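Local coordinates for adenylate cyclase (Hippeastrum hybrid cultivar, PDB 6YP4), which acts predominantly as a triphosphatase of the CYTH family, although it is named as a putative adenylyl cyclase, at residues L51-Y56 with C62-K67; Q92-N97 with S103-S108; D151-G156 with S160-C165. One frame throughout, in Å; residues are numbered along the deposited sequence.

Contact 1: L51-Y56 with C62-K67. With GCP (phosphomethylphosphonic acid guanylate ester), chain B.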
loop_
_atom_site.group_PDB
_atom_site.type_symbol
_atom_site.label_atom_id
_atom_site.label_comp_id
_atom_site.label_asym_id
_atom_site.label_seq_id
_atom_site.Cartn_x
_atom_site.Cartn_y
_atom_site.Cartn_z
ATOM N N LEU A 51 16.524 12.884 -0.412
ATOM C CA LEU A 51 16.050 12.530 0.933
ATOM C C LEU A 51 14.762 13.302 1.203
ATOM O O LEU A 51 14.773 14.541 1.280
ATOM C CB LEU A 51 17.122 12.838 1.978
ATOM C CG LEU A 51 16.893 12.578 3.470
ATOM C CD1 LEU A 51 16.676 11.110 3.720
ATOM C CD2 LEU A 51 18.115 13.067 4.242
ATOM N N ARG A 52 13.655 12.567 1.346
ATOM C CA ARG A 52 12.306 13.117 1.429
ATOM C C ARG A 52 11.660 12.736 2.753
ATOM O O ARG A 52 11.755 11.582 3.183
ATOM C CB ARG A 52 11.442 12.583 0.275
ATOM C CG ARG A 52 10.004 13.159 0.150
ATOM C CD ARG A 52 9.247 12.480 -1.009
ATOM N NE ARG A 52 8.975 11.059 -0.757
ATOM C CZ ARG A 52 8.674 10.166 -1.702
ATOM N NH1 ARG A 52 8.612 10.527 -2.975
ATOM N NH2 ARG A 52 8.431 8.905 -1.375
ATOM N N ILE A 53 11.002 13.704 3.393
ATOM C CA ILE A 53 10.064 13.430 4.480
ATOM C C ILE A 53 8.669 13.804 3.987
ATOM O O ILE A 53 8.413 14.960 3.627
ATOM C CB ILE A 53 10.440 14.175 5.770
ATOM C CG1 ILE A 53 11.811 13.696 6.298
ATOM C CG2 ILE A 53 9.372 13.965 6.858
ATOM C CD1 ILE A 53 12.258 14.398 7.582
ATOM N N ARG A 54 7.780 12.815 3.919
ATOM C CA ARG A 54 6.424 13.012 3.410
ATOM C C ARG A 54 5.422 12.961 4.553
ATOM O O ARG A 54 5.418 12.008 5.346
ATOM C CB ARG A 54 6.067 11.958 2.356
ATOM C CG ARG A 54 4.555 11.883 2.030
ATOM C CD ARG A 54 4.256 10.822 0.968
ATOM N NE ARG A 54 4.809 11.122 -0.358
ATOM C CZ ARG A 54 4.987 10.201 -1.300
ATOM N NH1 ARG A 54 4.677 8.932 -1.044
ATOM N NH2 ARG A 54 5.490 10.534 -2.486
ATOM N N PHE A 55 4.553 13.966 4.613
ATOM C CA PHE A 55 3.470 14.023 5.586
ATOM C C PHE A 55 2.148 13.738 4.887
ATOM O O PHE A 55 1.881 14.303 3.821
ATOM C CB PHE A 55 3.430 15.401 6.263
ATOM C CG PHE A 55 4.685 15.738 7.016
ATOM C CD1 PHE A 55 4.927 15.203 8.266
ATOM C CD2 PHE A 55 5.619 16.594 6.472
ATOM C CE1 PHE A 55 6.093 15.511 8.960
ATOM C CE2 PHE A 55 6.786 16.902 7.155
ATOM C CZ PHE A 55 7.022 16.369 8.398
ATOM N N TYR A 56 1.329 12.856 5.475
ATOM C CA TYR A 56 0.006 12.526 4.946
ATOM C C TYR A 56 -1.064 13.274 5.735
ATOM O O TYR A 56 -1.038 13.282 6.973
ATOM C CB TYR A 56 -0.279 11.009 5.007
ATOM C CG TYR A 56 0.495 10.166 3.979
ATOM C CD1 TYR A 56 1.820 9.827 4.186
ATOM C CD2 TYR A 56 -0.115 9.709 2.817
ATOM C CE1 TYR A 56 2.525 9.057 3.267
ATOM C CE2 TYR A 56 0.585 8.924 1.892
ATOM C CZ TYR A 56 1.903 8.604 2.127
ATOM O OH TYR A 56 2.613 7.838 1.214
ATOM N N CYS A 62 3.745 9.659 8.459
ATOM C CA CYS A 62 5.008 10.248 8.008
ATOM C C CYS A 62 5.914 9.157 7.460
ATOM O O CYS A 62 6.077 8.104 8.094
ATOM C CB CYS A 62 5.723 10.990 9.157
ATOM S SG CYS A 62 7.203 11.966 8.642
ATOM N N VAL A 63 6.521 9.403 6.302
ATOM C CA VAL A 63 7.391 8.425 5.655
ATOM C C VAL A 63 8.717 9.083 5.290
ATOM O O VAL A 63 8.736 10.128 4.623
ATOM C CB VAL A 63 6.735 7.809 4.399
ATOM C CG1 VAL A 63 7.688 6.788 3.748
ATOM C CG2 VAL A 63 5.380 7.136 4.745
ATOM N N LEU A 64 9.824 8.461 5.701
ATOM C CA LEU A 64 11.172 8.915 5.361
ATOM C C LEU A 64 11.734 8.054 4.242
ATOM O O LEU A 64 11.567 6.833 4.263
ATOM C CB LEU A 64 12.091 8.854 6.590
ATOM C CG LEU A 64 13.591 9.099 6.470
ATOM C CD1 LEU A 64 13.846 10.599 6.247
ATOM C CD2 LEU A 64 14.284 8.639 7.743
ATOM N N SER A 65 12.396 8.678 3.261
ATOM C CA SER A 65 12.912 7.882 2.150
ATOM C C SER A 65 14.207 8.451 1.590
ATOM O O SER A 65 14.390 9.671 1.514
ATOM C CB SER A 65 11.898 7.766 1.006
ATOM O OG SER A 65 11.542 9.027 0.486
ATOM N N LEU A 66 15.092 7.550 1.174
ATOM C CA LEU A 66 16.264 7.909 0.387
ATOM C C LEU A 66 16.123 7.251 -0.977
ATOM O O LEU A 66 15.936 6.036 -1.062
ATOM C CB LEU A 66 17.556 7.475 1.085
ATOM C CG LEU A 66 18.861 7.735 0.325
ATOM C CD1 LEU A 66 19.090 9.244 0.177
ATOM C CD2 LEU A 66 20.012 7.099 1.061
ATOM N N LYS A 67 16.159 8.050 -2.039
ATOM C CA LYS A 67 16.049 7.534 -3.401
ATOM C C LYS A 67 17.289 7.925 -4.193
ATOM O O LYS A 67 17.692 9.092 -4.177
ATOM C CB LYS A 67 14.808 8.068 -4.095
ATOM C CG LYS A 67 13.522 7.425 -3.669
ATOM C CD LYS A 67 12.369 8.298 -4.090
ATOM C CE LYS A 67 11.123 7.491 -4.373
ATOM N NZ LYS A 67 10.630 7.805 -5.736
HETATM P PG GCP B . 6.599 9.171 -7.615
HETATM O O1G GCP B . 6.343 9.116 -9.092
HETATM O O2G GCP B . 5.724 10.219 -6.964
HETATM O O3G GCP B . 8.054 9.481 -7.366
HETATM C C3B GCP B . 6.188 7.537 -6.911
HETATM P PB GCP B . 6.577 7.565 -5.098
HETATM O O1B GCP B . 7.846 8.307 -4.798
HETATM O O2B GCP B . 5.410 8.102 -4.307
HETATM O O3A GCP B . 6.801 5.988 -4.690
HETATM P PA GCP B . 6.843 5.565 -3.102
HETATM O O1A GCP B . 7.978 4.568 -2.949
HETATM O O2A GCP B . 7.141 6.816 -2.302
HETATM O "O5'" GCP B . 5.349 4.936 -2.632
HETATM C "C5'" GCP B . 4.396 4.617 -3.636
HETATM C "C4'" GCP B . 4.885 3.403 -4.536
HETATM O "O4'" GCP B . 5.472 2.207 -3.725
HETATM C "C3'" GCP B . 3.883 2.920 -5.164
HETATM O "O3'" GCP B . 4.248 2.637 -6.537
HETATM C "C2'" GCP B . 3.374 1.559 -4.326
HETATM O "O2'" GCP B . 2.962 0.462 -5.225
HETATM C "C1'" GCP B . 4.293 1.199 -3.516
HETATM N N9 GCP B . 3.774 1.268 -2.091
HETATM C C8 GCP B . 4.003 2.348 -1.336
HETATM N N7 GCP B . 3.445 2.161 -0.126
HETATM C C5 GCP B . 2.862 0.951 -0.133
HETATM C C6 GCP B . 2.150 0.253 0.839
HETATM O O6 GCP B . 1.972 0.736 1.908
HETATM N N1 GCP B . 1.667 -0.961 0.569
HETATM C C2 GCP B . 1.872 -1.515 -0.656
HETATM N N2 GCP B . 1.297 -2.846 -0.837
HETATM N N3 GCP B . 2.566 -0.833 -1.608
HETATM C C4 GCP B . 3.061 0.400 -1.343
HETATM O O HOH W 1 9.165 9.876 1.948
#

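Contact 2: Q92-N97 with S103-S108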
loop_
_atom_site.group_PDB
_atom_site.type_symbol
_atom_site.label_atom_id
_atom_site.label_comp_id
_atom_site.label_asym_id
_atom_site.label_seq_id
_atom_site.Cartn_x
_atom_site.Cartn_y
_atom_site.Cartn_z
ATOM N N GLN A 92 8.387 16.334 11.945
ATOM C CA GLN A 92 8.196 17.777 12.098
ATOM C C GLN A 92 9.361 18.431 12.833
ATOM O O GLN A 92 9.747 19.563 12.502
ATOM C CB GLN A 92 6.883 18.070 12.824
ATOM C CG GLN A 92 5.599 17.757 12.014
ATOM C CD GLN A 92 5.364 18.730 10.869
ATOM O OE1 GLN A 92 6.057 19.731 10.748
ATOM N NE2 GLN A 92 4.362 18.459 10.048
ATOM N N GLU A 93 9.921 17.752 13.845
ATOM C CA GLU A 93 11.091 18.289 14.543
ATOM C C GLU A 93 12.277 18.413 13.597
ATOM O O GLU A 93 13.062 19.368 13.688
ATOM C CB GLU A 93 11.492 17.404 15.732
ATOM C CG GLU A 93 10.404 17.044 16.738
ATOM C CD GLU A 93 10.939 16.260 17.949
ATOM O OE1 GLU A 93 10.750 16.715 19.092
ATOM O OE2 GLU A 93 11.553 15.188 17.750
ATOM N N VAL A 94 12.458 17.422 12.719
ATOM C CA VAL A 94 13.492 17.511 11.695
ATOM C C VAL A 94 13.249 18.716 10.807
ATOM O O VAL A 94 14.176 19.467 10.486
ATOM C CB VAL A 94 13.549 16.219 10.867
ATOM C CG1 VAL A 94 14.429 16.434 9.651
ATOM C CG2 VAL A 94 14.091 15.079 11.713
ATOM N N THR A 95 12.003 18.912 10.385
ATOM C CA THR A 95 11.696 20.067 9.553
ATOM C C THR A 95 12.031 21.368 10.275
ATOM O O THR A 95 12.600 22.287 9.675
ATOM C CB THR A 95 10.226 20.031 9.133
ATOM O OG1 THR A 95 9.943 18.783 8.496
ATOM C CG2 THR A 95 9.921 21.162 8.159
ATOM N N ALA A 96 11.737 21.445 11.575
ATOM C CA ALA A 96 11.947 22.686 12.318
ATOM C C ALA A 96 13.431 22.987 12.522
ATOM O O ALA A 96 13.843 24.152 12.474
ATOM C CB ALA A 96 11.223 22.619 13.658
ATOM N N ASN A 97 14.250 21.966 12.757
ATOM C CA ASN A 97 15.686 22.149 13.001
ATOM C C ASN A 97 16.469 21.080 12.258
ATOM O O ASN A 97 16.924 20.097 12.854
ATOM C CB ASN A 97 16.022 22.086 14.495
ATOM C CG ASN A 97 15.271 23.110 15.317
ATOM O OD1 ASN A 97 15.557 24.305 15.255
ATOM N ND2 ASN A 97 14.323 22.641 16.118
ATOM N N SER A 103 20.956 13.590 15.150
ATOM C CA SER A 103 20.544 13.114 16.462
ATOM C C SER A 103 19.072 12.707 16.449
ATOM O O SER A 103 18.696 11.707 17.062
ATOM C CB SER A 103 20.829 14.185 17.520
ATOM O OG SER A 103 20.086 15.365 17.284
ATOM N N LEU A 104 18.233 13.440 15.717
ATOM C CA LEU A 104 16.812 13.118 15.693
ATOM C C LEU A 104 16.551 11.786 14.993
ATOM O O LEU A 104 15.673 11.017 15.416
ATOM C CB LEU A 104 16.030 14.246 15.010
ATOM C CG LEU A 104 15.961 15.582 15.752
ATOM C CD1 LEU A 104 15.402 16.659 14.838
ATOM C CD2 LEU A 104 15.140 15.480 17.013
ATOM N N LEU A 105 17.293 11.494 13.922
ATOM C CA LEU A 105 17.099 10.280 13.140
ATOM C C LEU A 105 18.165 9.215 13.416
ATOM O O LEU A 105 18.381 8.334 12.577
ATOM C CB LEU A 105 17.073 10.628 11.650
ATOM C CG LEU A 105 15.993 11.632 11.263
ATOM C CD1 LEU A 105 16.013 11.995 9.794
ATOM C CD2 LEU A 105 14.651 11.076 11.639
ATOM N N GLU A 106 18.827 9.269 14.577
ATOM C CA GLU A 106 20.016 8.446 14.805
ATOM C C GLU A 106 19.728 6.949 14.692
ATOM O O GLU A 106 20.606 6.178 14.283
ATOM C CB GLU A 106 20.610 8.784 16.173
ATOM C CG GLU A 106 21.768 7.918 16.604
ATOM C CD GLU A 106 21.323 6.743 17.461
ATOM O OE1 GLU A 106 21.999 5.694 17.427
ATOM O OE2 GLU A 106 20.298 6.871 18.167
ATOM N N LYS A 107 18.522 6.511 15.046
ATOM C CA LYS A 107 18.200 5.089 15.001
ATOM C C LYS A 107 17.638 4.632 13.659
ATOM O O LYS A 107 17.325 3.448 13.503
ATOM C CB LYS A 107 17.216 4.728 16.114
ATOM C CG LYS A 107 17.517 5.379 17.450
ATOM C CD LYS A 107 16.539 4.922 18.529
ATOM C CE LYS A 107 17.135 5.135 19.915
ATOM N NZ LYS A 107 18.139 4.090 20.273
ATOM N N SER A 108 17.520 5.520 12.681
ATOM C CA SER A 108 16.898 5.151 11.418
ATOM C C SER A 108 17.879 4.411 10.516
ATOM O O SER A 108 19.019 4.848 10.316
ATOM C CB SER A 108 16.370 6.388 10.694
ATOM O OG SER A 108 16.070 6.067 9.343
#

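Contact 3: D151-G156 with S160-C165. With GCP (phosphomethylphosphonic acid guanylate ester), chain B.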
loop_
_atom_site.group_PDB
_atom_site.type_symbol
_atom_site.label_atom_id
_atom_site.label_comp_id
_atom_site.label_asym_id
_atom_site.label_seq_id
_atom_site.Cartn_x
_atom_site.Cartn_y
_atom_site.Cartn_z
ATOM N N ASP A 151 -2.125 11.155 -9.691
ATOM C CA ASP A 151 -1.577 12.231 -8.882
ATOM C C ASP A 151 -1.976 13.592 -9.440
ATOM O O ASP A 151 -2.019 13.792 -10.656
ATOM C CB ASP A 151 -0.046 12.149 -8.818
ATOM C CG ASP A 151 0.458 11.024 -7.924
ATOM O OD1 ASP A 151 -0.225 10.657 -6.919
ATOM O OD2 ASP A 151 1.575 10.538 -8.212
ATOM N N GLU A 152 -2.251 14.524 -8.542
ATOM C CA GLU A 152 -2.440 15.926 -8.877
ATOM C C GLU A 152 -1.411 16.685 -8.055
ATOM O O GLU A 152 -1.563 16.825 -6.836
ATOM C CB GLU A 152 -3.868 16.385 -8.581
ATOM C CG GLU A 152 -4.144 17.852 -8.911
ATOM C CD GLU A 152 -5.594 18.238 -8.685
ATOM O OE1 GLU A 152 -6.413 17.341 -8.386
ATOM O OE2 GLU A 152 -5.912 19.441 -8.802
ATOM N N THR A 153 -0.369 17.186 -8.729
ATOM C CA THR A 153 0.846 17.661 -8.080
ATOM C C THR A 153 0.909 19.177 -8.204
ATOM O O THR A 153 1.039 19.711 -9.313
ATOM C CB THR A 153 2.079 17.014 -8.698
ATOM O OG1 THR A 153 1.943 15.586 -8.637
ATOM C CG2 THR A 153 3.312 17.435 -7.944
ATOM N N GLU A 154 0.824 19.859 -7.072
ATOM C CA GLU A 154 0.815 21.317 -7.024
ATOM C C GLU A 154 2.203 21.751 -6.597
ATOM O O GLU A 154 2.577 21.620 -5.428
ATOM C CB GLU A 154 -0.259 21.848 -6.079
ATOM C CG GLU A 154 -1.605 21.138 -6.198
ATOM C CD GLU A 154 -2.587 21.860 -7.114
ATOM O OE1 GLU A 154 -2.168 22.816 -7.811
ATOM O OE2 GLU A 154 -3.776 21.462 -7.139
ATOM N N TYR A 155 2.986 22.208 -7.563
ATOM C CA TYR A 155 4.242 22.866 -7.264
ATOM C C TYR A 155 3.959 24.344 -7.045
ATOM O O TYR A 155 2.860 24.834 -7.308
ATOM C CB TYR A 155 5.249 22.682 -8.402
ATOM C CG TYR A 155 5.526 21.261 -8.814
ATOM C CD1 TYR A 155 6.424 20.465 -8.096
ATOM C CD2 TYR A 155 4.907 20.709 -9.933
ATOM C CE1 TYR A 155 6.691 19.153 -8.476
ATOM C CE2 TYR A 155 5.157 19.397 -10.314
ATOM C CZ TYR A 155 6.057 18.626 -9.588
ATOM O OH TYR A 155 6.305 17.316 -9.980
ATOM N N GLY A 156 4.960 25.070 -6.563
ATOM C CA GLY A 156 4.784 26.505 -6.460
ATOM C C GLY A 156 4.416 27.136 -7.787
ATOM O O GLY A 156 3.659 28.106 -7.832
ATOM N N SER A 160 0.787 19.537 -12.285
ATOM C CA SER A 160 0.931 18.445 -13.236
ATOM C C SER A 160 0.075 17.271 -12.778
ATOM O O SER A 160 -0.295 17.175 -11.606
ATOM C CB SER A 160 2.392 18.007 -13.383
ATOM O OG SER A 160 2.825 17.256 -12.266
ATOM N N TYR A 161 -0.245 16.388 -13.722
ATOM C CA TYR A 161 -1.077 15.216 -13.462
ATOM C C TYR A 161 -0.362 13.989 -14.010
ATOM O O TYR A 161 0.149 14.022 -15.137
ATOM C CB TYR A 161 -2.460 15.359 -14.114
ATOM C CG TYR A 161 -3.172 16.662 -13.813
ATOM C CD1 TYR A 161 -4.102 16.744 -12.777
ATOM C CD2 TYR A 161 -2.939 17.807 -14.580
ATOM C CE1 TYR A 161 -4.758 17.924 -12.500
ATOM C CE2 TYR A 161 -3.588 18.990 -14.307
ATOM C CZ TYR A 161 -4.501 19.041 -13.269
ATOM O OH TYR A 161 -5.150 20.223 -12.990
ATOM N N GLU A 162 -0.302 12.914 -13.219
ATOM C CA GLU A 162 0.320 11.696 -13.701
ATOM C C GLU A 162 -0.519 10.508 -13.273
ATOM O O GLU A 162 -1.308 10.583 -12.321
ATOM C CB GLU A 162 1.746 11.476 -13.179
ATOM C CG GLU A 162 2.688 12.641 -13.314
ATOM C CD GLU A 162 3.917 12.479 -12.442
ATOM O OE1 GLU A 162 4.606 11.450 -12.585
ATOM O OE2 GLU A 162 4.163 13.362 -11.601
ATOM N N ILE A 163 -0.320 9.401 -13.969
ATOM C CA ILE A 163 -0.770 8.102 -13.481
ATOM C C ILE A 163 0.414 7.143 -13.496
ATOM O O ILE A 163 1.231 7.166 -14.427
ATOM C CB ILE A 163 -1.965 7.558 -14.292
ATOM C CG1 ILE A 163 -2.481 6.266 -13.620
ATOM C CG2 ILE A 163 -1.586 7.330 -15.743
ATOM C CD1 ILE A 163 -3.966 6.059 -13.728
ATOM N N GLU A 164 0.527 6.319 -12.446
ATOM C CA GLU A 164 1.695 5.471 -12.252
ATOM C C GLU A 164 1.266 4.110 -11.730
ATOM O O GLU A 164 0.211 3.982 -11.110
ATOM C CB GLU A 164 2.694 6.100 -11.281
ATOM C CG GLU A 164 3.069 7.516 -11.696
ATOM C CD GLU A 164 3.893 8.230 -10.663
ATOM O OE1 GLU A 164 4.155 7.634 -9.592
ATOM O OE2 GLU A 164 4.266 9.392 -10.923
ATOM N N CYS A 165 2.115 3.109 -11.984
ATOM C CA CYS A 165 1.840 1.719 -11.623
ATOM C C CYS A 165 3.144 0.989 -11.325
ATOM O O CYS A 165 3.987 0.831 -12.212
ATOM C CB CYS A 165 1.081 1.009 -12.749
ATOM S SG CYS A 165 0.597 -0.673 -12.302
HETATM P PG GCP B . 6.599 9.171 -7.615
HETATM O O1G GCP B . 6.343 9.116 -9.092
HETATM O O2G GCP B . 5.724 10.219 -6.964
HETATM O O3G GCP B . 8.054 9.481 -7.366
HETATM C C3B GCP B . 6.188 7.537 -6.911
HETATM P PB GCP B . 6.577 7.565 -5.098
HETATM O O1B GCP B . 7.846 8.307 -4.798
HETATM O O2B GCP B . 5.410 8.102 -4.307
HETATM O O3A GCP B . 6.801 5.988 -4.690
HETATM P PA GCP B . 6.843 5.565 -3.102
HETATM O O1A GCP B . 7.978 4.568 -2.949
HETATM O O2A GCP B . 7.141 6.816 -2.302
HETATM O "O5'" GCP B . 5.349 4.936 -2.632
HETATM C "C5'" GCP B . 4.396 4.617 -3.636
HETATM C "C4'" GCP B . 4.885 3.403 -4.536
HETATM O "O4'" GCP B . 5.472 2.207 -3.725
HETATM C "C3'" GCP B . 3.883 2.920 -5.164
HETATM O "O3'" GCP B . 4.248 2.637 -6.537
HETATM C "C2'" GCP B . 3.374 1.559 -4.326
HETATM O "O2'" GCP B . 2.962 0.462 -5.225
HETATM C "C1'" GCP B . 4.293 1.199 -3.516
HETATM N N9 GCP B . 3.774 1.268 -2.091
HETATM C C8 GCP B . 4.003 2.348 -1.336
HETATM N N7 GCP B . 3.445 2.161 -0.126
HETATM C C5 GCP B . 2.862 0.951 -0.133
HETATM C C6 GCP B . 2.150 0.253 0.839
HETATM O O6 GCP B . 1.972 0.736 1.908
HETATM N N1 GCP B . 1.667 -0.961 0.569
HETATM C C2 GCP B . 1.872 -1.515 -0.656
HETATM N N2 GCP B . 1.297 -2.846 -0.837
HETATM N N3 GCP B . 2.566 -0.833 -1.608
HETATM C C4 GCP B . 3.061 0.400 -1.343
HETATM O O HOH W 2 -7.749 19.273 -11.212
HETATM O O HOH W 3 1.865 14.692 -11.189
HETATM O O HOH W 4 5.556 16.605 -12.288
#

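Contact 1: L51-Y56 with C62-K67
R52 faces S65, and R54 faces V63, as hydrogen-bonded pairs of an antiparallel hairpin. Each pair closes two backbone bonds; R54 N to V63 O is the straightest, 2.9 Å at 172°. The side chain of R52 reaches S65 through a water. That water accepts from R52 NE at 3.0 Å, donates to V63 O at 2.7 Å and bonds S65 OG. The other R52 nitrogens serve the nucleotide analogue GCP: NH1 meets O1B almost straight, 3.0 Å at 170°, and NH2 meets O2A at 2.6 Å. K67 NZ is a second donor to O1B, also at 3.0 Å. R54 NH2 gives GCP O2B a 3.0 Å bond, while NH1 adds a weak one and bonds Y56 OH. R54 NE is held by N34. Both arginine chains bend at chi3, bringing their ends to the phosphate oxygens, and the guanidiniums overlap face to face at their rims. A leucine in place of R54 would probably leave O2B short of its donors and N34 without its partner. I53, L64, F55 and C62 pack on the reverse face; C62 SG lies 3.4 Å from I53 CG2. The gathered positive charge fits the binding of a polyphosphate in a CYTH tunnel.

Contact 2: Q92-N97 with S103-S108
L104 lies against V94, and this pair makes the tight part of the contact. Their side chains run in opposing senses, each passing beside the other. L104 CD1 comes to 3.7 Å from V94 CG2. The same methyl is also 3.7 Å from V94 N, so it rests on the helix backbone as well as on a side chain. L105 closes in on the same valine methyl from the next position, with its CG 4.0 Å from V94 CG2. Both of its end methyls are about as near, so the whole fork of L105 faces this one group. V94 CG2 is therefore shared by two leucines. Its place follows from chi1 of 169°, which sets CG1 anti to the backbone N and leaves CG2 beside that N, on the side of the leucines. V94 and L105 are both buried.

The other side is loose. E93 is exposed, and its chain runs extended past L104. Its OE2 approaches L104 CD2 at 3.7 Å, a plain van der Waals contact. N97, also exposed, gives little more than its backbone O, 4.3 Å from L104 CD1. The side-chain packing centres on V94 and the two leucines; the polar atoms that touch L104 make only van der Waals contacts. The contact buries 206 Å² in all.

It joins the end of helix 88-96 to the end of the short helix 101-104. On the sheet side, V94 rests on I53 of strand 49-56 and F37 of strand 26-39. A type I turn from L105 to S108 leads into helix 109-118, where S108 OG caps W111 N.

Contact 3: D151-G156 with S160-C165
The hairpin of strands 147-155 and 158-166 forms part of the wall of the nucleotide pocket, and D151 to E162 and T153 to S160 are its hydrogen-bonded pairs here. D151 N to E162 O is short and nearly straight, 2.8 Å at 172°. On the face of these four residues a water donates to T153 OG1 and to E162 OE2, each at 2.7 Å, and bonds S160 OG. A second water joins S160 OG to Y155 OH. S160 OG, placed between backbone N and carbonyl carbon by chi1 of 75°, also sits 3.7 Å from Y155 CE2, at the ring edge. On the reverse face E152 and Y161 lie side by side, with E152 CG 3.6 Å from Y161 CE1. At the pocket, E164 OE1 lies 2.7 Å from GCP O1G. D151 OD2 is 4.0 Å from E164 OE2, their carboxylates nearly perpendicular. K195 forms salt bridges with D151, E162 and E164, which probably eases the crowding of acids; D151 also pairs with R137, and T153 with N135. Helix 195-201 packs on T153 and Y155, helix 12-22 lies against E152 and Y161, and strands 127-141 and 2-9 border the hairpin.

In the fold
The three contacts come in series along the chain, without overlap. Contacts 1 and 3 are hairpins of the same antiparallel sheet, their centres 17 Å apart on opposite sides of the chain's centre. They do not touch, but both reach GCP, so the analogue bridges them. Contact 1 supplies positively charged side chains and contact 3 a carboxylate, consistent with the curled CYTH sheet enclosing its substrate. Contact 2 lies outside this pocket, 12 Å from contact 1 between centres, and packs on its apolar face: L64 CD2 lies 3.5 Å from S108 OG. It is 28 Å, centre to centre, from contact 3, and packs on strands 26-39 and 49-56.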